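Side-chain contacts in Two-component response regulator, LuxR family (Aurantimonas sp., PDB 3CZ5), which probably acts as a DNA-binding transcription regulator controlled by phosphorylation, represented here mainly by its receiver domain: residues Lys96-Gly101 with Gly125-Ser130; Ala38-Ala43 with Pro62-Ile67. All blocks are in the same frame, centred on the assembly; numbering follows the deposited sequence.

Contact 1. Residues Lys96-Gly101 with Gly125-Ser130; sequences KAFEAG and GRRAMS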
ATOM      1  N   LYS A  96      10.863   2.820   7.432  1.00 21.19           N
ATOM      2  CA  LYS A  96      10.272   4.133   7.469  1.00 21.54           C
ATOM      3  C   LYS A  96       8.750   3.997   7.355  1.00 21.02           C
ATOM      4  O   LYS A  96       7.992   4.513   8.220  1.00 21.28           O
ATOM      5  CB  LYS A  96      10.781   4.910   6.264  1.00 23.15           C
ATOM      6  CG  LYS A  96      11.194   6.315   6.574  1.00 49.25           C
ATOM      7  CD  LYS A  96      12.473   6.690   5.791  1.00 26.79           C
ATOM      8  CE  LYS A  96      13.535   7.423   6.660  1.00 49.60           C
ATOM      9  NZ  LYS A  96      14.824   7.484   5.913  1.00 27.32           N
ATOM     10  N   ALA A  97       8.332   3.298   6.282  1.00 18.77           N
ATOM     11  CA  ALA A  97       6.979   3.265   5.831  1.00 16.49           C
ATOM     12  C   ALA A  97       6.346   2.765   7.030  1.00 18.51           C
ATOM     13  O   ALA A  97       5.344   3.334   7.473  1.00 19.68           O
ATOM     14  CB  ALA A  97       6.798   2.291   4.728  1.00 15.00           C
ATOM     15  N   PHE A  98       6.920   1.710   7.615  1.00 19.36           N
ATOM     16  CA  PHE A  98       6.276   1.155   8.832  1.00 21.34           C
ATOM     17  C   PHE A  98       6.206   2.149   9.977  1.00 23.94           C
ATOM     18  O   PHE A  98       5.178   2.266  10.618  1.00 25.27           O
ATOM     19  CB  PHE A  98       6.830  -0.180   9.316  1.00 20.40           C
ATOM     20  CG  PHE A  98       6.443  -1.335   8.435  1.00  9.91           C
ATOM     21  CD1 PHE A  98       5.103  -1.745   8.322  1.00 21.36           C
ATOM     22  CD2 PHE A  98       7.417  -2.034   7.675  1.00 20.97           C
ATOM     23  CE1 PHE A  98       4.749  -2.860   7.460  1.00  8.69           C
ATOM     24  CE2 PHE A  98       7.067  -3.114   6.841  1.00  8.14           C
ATOM     25  CZ  PHE A  98       5.764  -3.506   6.729  1.00 20.48           C
ATOM     26  N   GLU A  99       7.275   2.897  10.206  1.00 24.64           N
ATOM     27  CA  GLU A  99       7.376   3.701  11.402  1.00 25.07           C
ATOM     28  C   GLU A  99       6.318   4.774  11.148  1.00 24.70           C
ATOM     29  O   GLU A  99       5.669   5.240  12.083  1.00 24.53           O
ATOM     30  CB  GLU A  99       8.859   4.147  11.642  1.00 25.97           C
ATOM     31  CG  GLU A  99       9.125   5.437  12.376  1.00 56.71           C
ATOM     32  CD  GLU A  99      10.530   6.008  12.044  1.00 29.98           C
ATOM     33  OE1 GLU A  99      11.160   5.528  11.050  1.00 57.76           O
ATOM     34  OE2 GLU A  99      11.015   6.931  12.771  1.00 57.25           O
ATOM     35  N   ALA A 100       6.046   5.046   9.871  1.00 23.59           N
ATOM     36  CA  ALA A 100       5.007   6.009   9.535  1.00 23.17           C
ATOM     37  C   ALA A 100       3.580   5.525   9.697  1.00 25.08           C
ATOM     38  O   ALA A 100       2.672   6.323   9.557  1.00 27.11           O
ATOM     39  CB  ALA A 100       5.160   6.520   8.135  1.00 22.08           C
ATOM     40  N   GLY A 101       3.328   4.251   9.930  1.00 24.95           N
ATOM     41  CA  GLY A 101       1.912   3.804   9.964  1.00 24.84           C
ATOM     42  C   GLY A 101       1.419   2.835   8.890  1.00 25.11           C
ATOM     43  O   GLY A 101       0.313   2.316   8.988  1.00 24.83           O
ATOM     44  N   GLY A 125      -5.977  -8.174   9.586  1.00 26.36           N
ATOM     45  CA  GLY A 125      -5.448  -7.506  10.745  1.00 27.01           C
ATOM     46  C   GLY A 125      -3.966  -7.734  10.932  1.00 29.10           C
ATOM     47  O   GLY A 125      -3.454  -7.355  11.970  1.00 29.56           O
ATOM     48  N   ARG A 126      -3.259  -8.340   9.956  1.00 30.08           N
ATOM     49  CA  ARG A 126      -1.809  -8.529  10.098  1.00 31.09           C
ATOM     50  C   ARG A 126      -1.019  -7.568   9.230  1.00 31.93           C
ATOM     51  O   ARG A 126      -1.568  -6.821   8.401  1.00 32.17           O
ATOM     52  CB  ARG A 126      -1.391  -9.963   9.809  1.00 32.28           C
ATOM     53  CG  ARG A 126      -2.425 -10.988  10.320  1.00 51.78           C
ATOM     54  CD  ARG A 126      -2.060 -12.425  10.038  1.00 34.53           C
ATOM     55  NE  ARG A 126      -1.746 -12.721   8.637  1.00 52.01           N
ATOM     56  CZ  ARG A 126      -2.556 -13.396   7.802  1.00 37.67           C
ATOM     57  NH1 ARG A 126      -3.742 -13.840   8.241  1.00 52.38           N
ATOM     58  NH2 ARG A 126      -2.188 -13.644   6.534  1.00 51.99           N
ATOM     59  N   ARG A 127       0.289  -7.581   9.441  1.00 31.88           N
ATOM     60  CA  ARG A 127       1.193  -6.696   8.726  1.00 30.87           C
ATOM     61  C   ARG A 127       1.796  -7.398   7.496  1.00 28.80           C
ATOM     62  O   ARG A 127       2.298  -8.517   7.600  1.00 29.56           O
ATOM     63  CB  ARG A 127       2.270  -6.276   9.710  1.00 32.62           C
ATOM     64  CG  ARG A 127       2.873  -4.928   9.479  1.00 49.94           C
ATOM     65  CD  ARG A 127       4.175  -4.802  10.204  1.00 35.07           C
ATOM     66  NE  ARG A 127       4.022  -5.121  11.616  1.00 50.67           N
ATOM     67  CZ  ARG A 127       3.443  -4.308  12.495  1.00 37.49           C
ATOM     68  NH1 ARG A 127       2.961  -3.131  12.086  1.00 50.54           N
ATOM     69  NH2 ARG A 127       3.359  -4.674  13.779  1.00 50.76           N
ATOM     70  N   ALA A 128       1.740  -6.775   6.328  1.00 26.91           N
ATOM     71  CA  ALA A 128       2.077  -7.510   5.120  1.00 24.87           C
ATOM     72  C   ALA A 128       3.397  -7.039   4.539  1.00 26.23           C
ATOM     73  O   ALA A 128       3.668  -5.826   4.439  1.00 25.58           O
ATOM     74  CB  ALA A 128       0.972  -7.455   4.104  1.00 22.33           C
ATOM     75  N   MET A 129       4.201  -8.039   4.161  1.00 27.74           N
ATOM     76  CA  MET A 129       5.590  -7.908   3.694  1.00 27.69           C
ATOM     77  C   MET A 129       5.826  -8.944   2.602  1.00 28.65           C
ATOM     78  O   MET A 129       5.842 -10.136   2.864  1.00 30.35           O
ATOM     79  CB  MET A 129       6.562  -8.208   4.854  1.00 27.10           C
ATOM     80  CG  MET A 129       7.406  -7.028   5.264  1.00 12.96           C
ATOM     81  SD  MET A 129       8.344  -7.290   6.758  1.00 28.09           S
ATOM     82  CE  MET A 129       7.019  -7.867   7.761  1.00 11.50           C
ATOM     83  N   SER A 130       6.045  -8.556   1.367  1.00 27.93           N
ATOM     84  CA  SER A 130       6.553  -9.590   0.516  1.00 27.62           C
ATOM     85  C   SER A 130       7.921 -10.213   1.054  1.00 27.47           C
ATOM     86  O   SER A 130       8.654  -9.619   1.888  1.00 24.68           O
ATOM     87  CB  SER A 130       6.619  -9.111  -0.931  1.00 27.30           C
ATOM     88  OG  SER A 130       7.377  -7.953  -1.002  1.00 14.84           O
TER
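Ser-130 OG, one residue beyond the Met-129 that leans on Phe-98, is gripped by Asp-132 OD2 and Thr-107 N, with a weaker bond to Ser-110 OG, and so ties the end of 125-130 to the neighbouring strand and the following helix. The contact itself centres on the ring of Phe-98. With CG anti to the carbonyl carbon (chi1 -72°), the ring leaves helix 91-99 toward strand 128-129 and also packs on Tyr-105 of the strand between them. Arg-127 comes to it with the aliphatic part of its chain: CD and CG each lie 3.4 Å from Phe-98 CE1, CD coming in obliquely. The chain then bends at chi3 (-54°), and the guanidinium plane ends up nearly perpendicular to the ring (89°); the methylenes, not the guanidinium, make the touch. At the far end of the ring, Phe-98 CZ faces the backbone: Ala-128 O sits at the edge, in the ring plane, 3.9 Å from CZ. Met-129 CG is 4.2 Å from the same CZ. Its sulfur SD stands 5.4 Å from the ring centroid and oblique to the normal, a Met-aromatic contact. Replacing Phe-98 with an alanine would probably leave the methylenes of Arg-127 and the thioether of Met-129 without their shared apolar partner and open a gap beside strand 128-129. Ala-128, meanwhile, turns its CB away, onto Ala-118 and Ile-122 of helix 114-122, while its backbone pairs with Ser-103 and Tyr-105. One aromatic ring thus reaches across strand 104-107 to a short sixth strand, added in parallel at the edge of the five-stranded CheY-like receiver fold.

Contact 2. Residues Ala38-Ala43 with Pro62-Ile67; sequences ADAGEA and PGPGGI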
ATOM      1  N   ALA A  38      -3.939   9.998  -8.098  1.00 20.92           N
ATOM      2  CA  ALA A  38      -2.695  10.070  -8.875  1.00 19.72           C
ATOM      3  C   ALA A  38      -1.583  10.731  -8.141  1.00 19.13           C
ATOM      4  O   ALA A  38      -0.527  10.830  -8.728  1.00 20.96           O
ATOM      5  CB  ALA A  38      -2.939  10.857 -10.111  1.00 20.04           C
ATOM      6  N   ASP A  39      -1.838  11.304  -6.955  1.00 17.71           N
ATOM      7  CA  ASP A  39      -0.804  11.846  -6.068  1.00 17.64           C
ATOM      8  C   ASP A  39      -1.328  11.932  -4.665  1.00 18.20           C
ATOM      9  O   ASP A  39      -2.480  11.606  -4.402  1.00 17.22           O
ATOM     10  CB  ASP A  39      -0.483  13.255  -6.467  1.00 17.92           C
ATOM     11  CG  ASP A  39      -1.746  14.110  -6.575  1.00 26.22           C
ATOM     12  OD1 ASP A  39      -2.545  14.190  -5.603  1.00 18.16           O
ATOM     13  OD2 ASP A  39      -1.920  14.732  -7.634  1.00 19.26           O
ATOM     14  N   ALA A  40      -0.502  12.457  -3.768  1.00 19.26           N
ATOM     15  CA  ALA A  40      -0.833  12.443  -2.352  1.00 19.87           C
ATOM     16  C   ALA A  40      -2.032  13.297  -2.033  1.00 22.20           C
ATOM     17  O   ALA A  40      -2.849  12.932  -1.165  1.00 22.25           O
ATOM     18  CB  ALA A  40       0.350  12.894  -1.530  1.00 18.57           C
ATOM     19  N   GLY A  41      -2.111  14.463  -2.680  1.00 23.70           N
ATOM     20  CA  GLY A  41      -3.149  15.412  -2.332  1.00 25.92           C
ATOM     21  C   GLY A  41      -4.515  14.784  -2.530  1.00 28.81           C
ATOM     22  O   GLY A  41      -5.348  14.724  -1.582  1.00 29.42           O
ATOM     23  N   GLU A  42      -4.726  14.330  -3.785  1.00 29.49           N
ATOM     24  CA  GLU A  42      -5.947  13.722  -4.267  1.00 29.55           C
ATOM     25  C   GLU A  42      -6.208  12.507  -3.366  1.00 29.01           C
ATOM     26  O   GLU A  42      -7.331  12.118  -3.093  1.00 30.02           O
ATOM     27  CB  GLU A  42      -5.747  13.370  -5.732  1.00 30.77           C
ATOM     28  CG  GLU A  42      -6.977  12.957  -6.590  1.00 54.95           C
ATOM     29  CD  GLU A  42      -6.580  12.370  -8.044  1.00 35.91           C
ATOM     30  OE1 GLU A  42      -5.330  12.264  -8.343  1.00 55.03           O
ATOM     31  OE2 GLU A  42      -7.513  11.991  -8.851  1.00 55.01           O
ATOM     32  N   ALA A  43      -5.172  11.955  -2.804  1.00 28.05           N
ATOM     33  CA  ALA A  43      -5.380  10.780  -1.970  1.00 28.74           C
ATOM     34  C   ALA A  43      -6.063  11.120  -0.637  1.00 29.10           C
ATOM     35  O   ALA A  43      -7.105  10.595  -0.291  1.00 29.49           O
ATOM     36  CB  ALA A  43      -4.068  10.063  -1.756  1.00 28.05           C
ATOM     37  N   PRO A  62       4.229  11.868  -7.792  1.00 22.50           N
ATOM     38  CA  PRO A  62       4.557  13.232  -8.203  1.00 21.95           C
ATOM     39  C   PRO A  62       4.103  14.112  -7.006  1.00 23.55           C
ATOM     40  O   PRO A  62       2.876  14.150  -6.662  1.00 25.08           O
ATOM     41  CB  PRO A  62       3.769  13.435  -9.495  1.00 20.04           C
ATOM     42  CG  PRO A  62       2.581  12.514  -9.354  1.00 41.72           C
ATOM     43  CD  PRO A  62       2.949  11.391  -8.340  1.00 22.14           C
ATOM     44  N   GLY A  63       5.075  14.769  -6.361  1.00 21.65           N
ATOM     45  CA  GLY A  63       4.842  15.466  -5.098  1.00 20.35           C
ATOM     46  C   GLY A  63       5.402  14.628  -3.967  1.00 20.75           C
ATOM     47  O   GLY A  63       6.341  13.853  -4.133  1.00 22.81           O
ATOM     48  N   PRO A  64       4.800  14.723  -2.803  1.00 19.20           N
ATOM     49  CA  PRO A  64       5.097  13.860  -1.670  1.00 17.97           C
ATOM     50  C   PRO A  64       4.782  12.398  -1.986  1.00 19.46           C
ATOM     51  O   PRO A  64       3.842  12.082  -2.784  1.00 19.03           O
ATOM     52  CB  PRO A  64       4.086  14.322  -0.613  1.00 16.69           C
ATOM     53  CG  PRO A  64       3.709  15.699  -0.999  1.00 28.01           C
ATOM     54  CD  PRO A  64       3.734  15.695  -2.509  1.00 18.58           C
ATOM     55  N   GLY A  65       5.484  11.477  -1.343  1.00 19.80           N
ATOM     56  CA  GLY A  65       5.225  10.100  -1.748  1.00 21.40           C
ATOM     57  C   GLY A  65       4.423   9.376  -0.727  1.00 23.54           C
ATOM     58  O   GLY A  65       3.781  10.009   0.078  1.00 25.12           O
ATOM     59  N   GLY A  66       4.493   8.056  -0.711  1.00 24.33           N
ATOM     60  CA  GLY A  66       3.514   7.309   0.022  1.00 26.06           C
ATOM     61  C   GLY A  66       3.772   7.437   1.484  1.00 28.16           C
ATOM     62  O   GLY A  66       2.872   7.321   2.266  1.00 29.20           O
ATOM     63  N   ILE A  67       5.013   7.681   1.852  1.00 30.26           N
ATOM     64  CA  ILE A  67       5.368   7.714   3.261  1.00 32.50           C
ATOM     65  C   ILE A  67       4.800   9.023   3.880  1.00 31.84           C
ATOM     66  O   ILE A  67       4.177   8.988   4.954  1.00 31.98           O
ATOM     67  CB  ILE A  67       6.907   7.527   3.448  1.00 34.34           C
ATOM     68  CG1 ILE A  67       7.261   6.773   4.716  1.00 68.20           C
ATOM     69  CG2 ILE A  67       7.614   8.810   3.394  1.00 69.61           C
ATOM     70  CD1 ILE A  67       7.848   5.337   4.382  1.00 38.32           C
TER
HETATM   71  O   HOH W   1       2.322  13.537  -4.300  1.00 14.41           O
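Asp-39, whose CB touches Pro-62 O at 3.5 Å, holds its CG between the backbone N and the carbonyl carbon (chi1 52°), which swings the carboxylate back over the start of helix 40-48. There OD1 accepts from Glu-42 N at 2.8 Å, an almost straight N-cap bond (167°) met nearly along the C-O direction of OD1. Glu-42 is extended and returns the gesture one residue earlier: its OE1 takes the N-H of Ala-38 at 2.7 Å, from well above the carboxylate plane. Across the contact, Ala-38 O lies against CD and CG of Pro-62, 3.5 Å from CD, and the methyl of Ala-40 meets Pro-64 CB at 4.1 Å. A water between the segments accepts from Ala-40 N at 3.1 Å and donates to both Pro-62 O and Pro-64 O. Gly-63, at positive phi, lets the chain turn between the prolines. In the receiver fold this loop follows strand 54-57 and Asp-58, the predicted phosphorylation site, unmodified here. Capped N-terminus and proline-glycine loop thus meet through a three-way water bridge, one small apolar touch and several carbon-to-carbonyl contacts, so the attachment probably rests as much on the water as on direct contact.

Overall arrangement
Contact 1 is partly buried and runs from helix 91-99 to edge strand 128-129, whereas contact 2 is a surface meeting between the start of helix 40-48 and the loop leading into helix 66-76, where Pro-62 also packs on Asp-13 of another loop; their centres are about 18 Å apart. The two contacts share no helix or strand, yet they touch through Ile-67, which packs on Ala-100, so helix 66-76 links them; its approach to Ala-97 is too close to be trusted. Their chemistry follows their place: an aromatic ring with hydrocarbon and sulfur partners in the more buried one, carboxylate capping and a bridging water in the exposed one.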